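Local coordinates for protein trimethylamine-N-oxide reductase (Haemophilus influenzae, PDB 7L5I) that probably reduces S- and N-oxides at a molybdenum centre carried by two pterin guanosine dinucleotide cofactors, as a member of the trimethylamine-N-oxide reductase group, at residues E62-N67 with G231-K236. Residues are numbered along the deposited sequence; the frame is centred on the assembly and turned at random.
Sequences EPAVPN and GIEYFK
Val65 holds CG1 anti to its backbone N (chi1 179°), which leaves CG2 as the branch facing helix 230-240; in Ile232 a chi1 of -75° sets CG1 anti to the carbonyl carbon and turns CG2 trans to the backbone N. The two methyls meet at 3.6 Å, Val65 CG2 to Ile232 CG2, a van der Waals contact between side chains that cross at about a right angle. One helical turn further on, Lys236 brings its aliphatic part to the same methyl: its CG lies 4.2 Å from Val65 CG2, and bends further along the chain keep CD equally near. The backbones come nearest at Ala64 and Glu233, with CA atoms 5.3 Å apart, and Ala64 CB sits 3.8 Å from Glu233 CB. The arrangement is a loop packed against one side of a helix: Ala64 and Val65, between strand 53-59 and helix 73-78 in the molybdopterin oxidoreductase N-terminal region, pack on Ile232, Glu233 and Lys236, the i, i+1 and i+4 positions of a helix that precedes strand 244-249 of the parallel five-stranded sheet. The side chain of Ile232 comes within about 8 Å of a bound MGD. At the polar edge, the extended Glu233 chain reaches a water with OE1, which accepts its hydrogen at 2.8 Å; the same water receives a weak bond from Ala64 N at 3.1 Å. Glu233 OE1 also forms a salt bridge with Lys230, while Asn67 ND2, three residues after Ala64, hydrogen-bonds to the backbone O of Arg221.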
ATOM      1  N   GLU A  62     -10.897  21.597   8.092  1.00 22.82           N
ATOM      2  CA  GLU A  62      -9.672  21.739   8.887  1.00 23.40           C
ATOM      3  C   GLU A  62      -9.304  20.415   9.560  1.00 23.29           C
ATOM      4  O   GLU A  62     -10.157  19.810  10.232  1.00 23.98           O
ATOM      5  CB  GLU A  62      -9.835  22.827   9.948  1.00 35.84           C
ATOM      6  CG  GLU A  62      -8.564  23.644  10.149  1.00 58.13           C
ATOM      7  CD  GLU A  62      -8.020  24.200   8.832  1.00 79.00           C
ATOM      8  OE1 GLU A  62      -8.842  24.509   7.936  1.00 65.80           O
ATOM      9  OE2 GLU A  62      -6.778  24.297   8.681  1.00 64.95           O
ATOM     10  N   PRO A  63      -8.074  19.923   9.395  1.00 20.61           N
ATOM     11  CA  PRO A  63      -7.675  18.670  10.043  1.00 15.61           C
ATOM     12  C   PRO A  63      -7.028  18.923  11.405  1.00 22.44           C
ATOM     13  O   PRO A  63      -6.617  20.037  11.731  1.00 23.78           O
ATOM     14  CB  PRO A  63      -6.653  18.069   9.076  1.00 18.20           C
ATOM     15  CG  PRO A  63      -5.999  19.268   8.468  1.00 22.00           C
ATOM     16  CD  PRO A  63      -7.016  20.416   8.493  1.00 24.53           C
ATOM     17  N   ALA A  64      -6.918  17.847  12.179  1.00 19.54           N
ATOM     18  CA  ALA A  64      -6.287  17.934  13.490  1.00 22.05           C
ATOM     19  C   ALA A  64      -4.785  18.184  13.387  1.00 23.23           C
ATOM     20  O   ALA A  64      -4.202  18.789  14.290  1.00 22.01           O
ATOM     21  CB  ALA A  64      -6.526  16.652  14.281  1.00 25.08           C
ATOM     22  N   VAL A  65      -4.147  17.689  12.322  1.00 17.67           N
ATOM     23  CA  VAL A  65      -2.716  17.844  12.045  1.00 19.76           C
ATOM     24  C   VAL A  65      -2.593  18.311  10.596  1.00 21.04           C
ATOM     25  O   VAL A  65      -3.282  17.773   9.718  1.00 18.74           O
ATOM     26  CB  VAL A  65      -1.946  16.528  12.242  1.00 20.27           C
ATOM     27  CG1 VAL A  65      -0.466  16.705  11.918  1.00 22.04           C
ATOM     28  CG2 VAL A  65      -2.141  16.009  13.673  1.00 26.27           C
ATOM     29  N   PRO A  66      -1.754  19.295  10.292  1.00 20.74           N
ATOM     30  CA  PRO A  66      -1.602  19.703   8.890  1.00 18.26           C
ATOM     31  C   PRO A  66      -1.195  18.526   8.012  1.00 14.74           C
ATOM     32  O   PRO A  66      -0.441  17.635   8.426  1.00 16.59           O
ATOM     33  CB  PRO A  66      -0.512  20.780   8.938  1.00 22.89           C
ATOM     34  CG  PRO A  66      -0.560  21.288  10.371  1.00 24.88           C
ATOM     35  CD  PRO A  66      -0.906  20.093  11.201  1.00 24.04           C
ATOM     36  N   ASN A  67      -1.739  18.525   6.799  1.00 14.50           N
ATOM     37  CA  ASN A  67      -1.457  17.525   5.783  1.00 13.84           C
ATOM     38  C   ASN A  67      -0.880  18.267   4.576  1.00 14.64           C
ATOM     39  O   ASN A  67      -1.612  18.763   3.714  1.00 15.22           O
ATOM     40  CB  ASN A  67      -2.703  16.752   5.421  1.00 16.25           C
ATOM     41  CG  ASN A  67      -2.386  15.589   4.526  1.00 15.36           C
ATOM     42  OD1 ASN A  67      -1.362  15.587   3.863  1.00 16.44           O
ATOM     43  ND2 ASN A  67      -3.250  14.577   4.525  1.00 12.97           N
ATOM     44  N   GLY A 231      -9.100   9.676  11.778  1.00 12.60           N
ATOM     45  CA  GLY A 231      -8.268   8.690  12.458  1.00 11.13           C
ATOM     46  C   GLY A 231      -7.126   9.348  13.206  1.00 12.69           C
ATOM     47  O   GLY A 231      -6.848   9.037  14.369  1.00 12.79           O
ATOM     48  N   ILE A 232      -6.439  10.270  12.540  1.00 13.04           N
ATOM     49  CA  ILE A 232      -5.344  10.983  13.197  1.00 13.56           C
ATOM     50  C   ILE A 232      -5.875  11.803  14.366  1.00 14.07           C
ATOM     51  O   ILE A 232      -5.260  11.845  15.441  1.00 15.80           O
ATOM     52  CB  ILE A 232      -4.580  11.846  12.177  1.00 15.66           C
ATOM     53  CG1 ILE A 232      -3.702  10.943  11.304  1.00 12.50           C
ATOM     54  CG2 ILE A 232      -3.760  12.908  12.896  1.00 17.76           C
ATOM     55  CD1 ILE A 232      -3.128  11.611  10.113  1.00 12.89           C
ATOM     56  N   GLU A 233      -7.039  12.425  14.199  1.00 14.92           N
ATOM     57  CA  GLU A 233      -7.662  13.149  15.305  1.00 16.19           C
ATOM     58  C   GLU A 233      -7.902  12.241  16.506  1.00 19.32           C
ATOM     59  O   GLU A 233      -7.722  12.662  17.658  1.00 16.18           O
ATOM     60  CB  GLU A 233      -8.974  13.785  14.850  1.00 16.61           C
ATOM     61  CG  GLU A 233      -9.643  14.637  15.905  1.00 22.90           C
ATOM     62  CD  GLU A 233     -10.837  15.449  15.390  1.00 34.15           C
ATOM     63  OE1 GLU A 233     -10.999  15.615  14.160  1.00 30.15           O
ATOM     64  OE2 GLU A 233     -11.603  15.947  16.232  1.00 32.35           O
ATOM     65  N   TYR A 234      -8.313  10.994  16.264  1.00 14.20           N
ATOM     66  CA  TYR A 234      -8.560  10.079  17.378  1.00 13.19           C
ATOM     67  C   TYR A 234      -7.266   9.674  18.067  1.00 13.34           C
ATOM     68  O   TYR A 234      -7.216   9.585  19.302  1.00 13.31           O
ATOM     69  CB  TYR A 234      -9.319   8.835  16.908  1.00 13.49           C
ATOM     70  CG  TYR A 234     -10.823   8.993  16.908  1.00 13.62           C
ATOM     71  CD1 TYR A 234     -11.519   9.164  18.104  1.00 17.06           C
ATOM     72  CD2 TYR A 234     -11.545   8.919  15.718  1.00 13.98           C
ATOM     73  CE1 TYR A 234     -12.897   9.303  18.118  1.00 19.18           C
ATOM     74  CE2 TYR A 234     -12.928   9.053  15.722  1.00 16.35           C
ATOM     75  CZ  TYR A 234     -13.594   9.239  16.920  1.00 21.54           C
ATOM     76  OH  TYR A 234     -14.965   9.356  16.908  1.00 23.10           O
ATOM     77  N   PHE A 235      -6.192   9.434  17.302  1.00 12.96           N
ATOM     78  CA  PHE A 235      -4.913   9.128  17.936  1.00 13.53           C
ATOM     79  C   PHE A 235      -4.452  10.286  18.816  1.00 13.64           C
ATOM     80  O   PHE A 235      -3.913  10.080  19.915  1.00 14.50           O
ATOM     81  CB  PHE A 235      -3.859   8.815  16.882  1.00 12.08           C
ATOM     82  CG  PHE A 235      -3.854   7.362  16.438  1.00 12.00           C
ATOM     83  CD1 PHE A 235      -3.370   6.381  17.276  1.00 13.03           C
ATOM     84  CD2 PHE A 235      -4.336   7.004  15.186  1.00 17.01           C
ATOM     85  CE1 PHE A 235      -3.363   5.062  16.897  1.00 13.42           C
ATOM     86  CE2 PHE A 235      -4.343   5.680  14.786  1.00 12.72           C
ATOM     87  CZ  PHE A 235      -3.861   4.693  15.648  1.00 13.55           C
ATOM     88  N   LYS A 236      -4.644  11.515  18.340  1.00 13.90           N
ATOM     89  CA  LYS A 236      -4.282  12.691  19.131  1.00 14.88           C
ATOM     90  C   LYS A 236      -5.112  12.772  20.407  1.00 16.33           C
ATOM     91  O   LYS A 236      -4.589  13.115  21.476  1.00 16.58           O
ATOM     92  CB  LYS A 236      -4.449  13.956  18.288  1.00 19.45           C
ATOM     93  CG  LYS A 236      -3.450  14.062  17.122  1.00 19.49           C
ATOM     94  CD  LYS A 236      -2.090  14.548  17.585  1.00 24.32           C
ATOM     95  CE  LYS A 236      -2.146  16.021  17.931  1.00 36.03           C
ATOM     96  NZ  LYS A 236      -0.794  16.507  18.279  1.00 38.61           N
TER
HETATM   97  O   HOH W   1      -9.388  15.948  11.875  1.00 21.55           O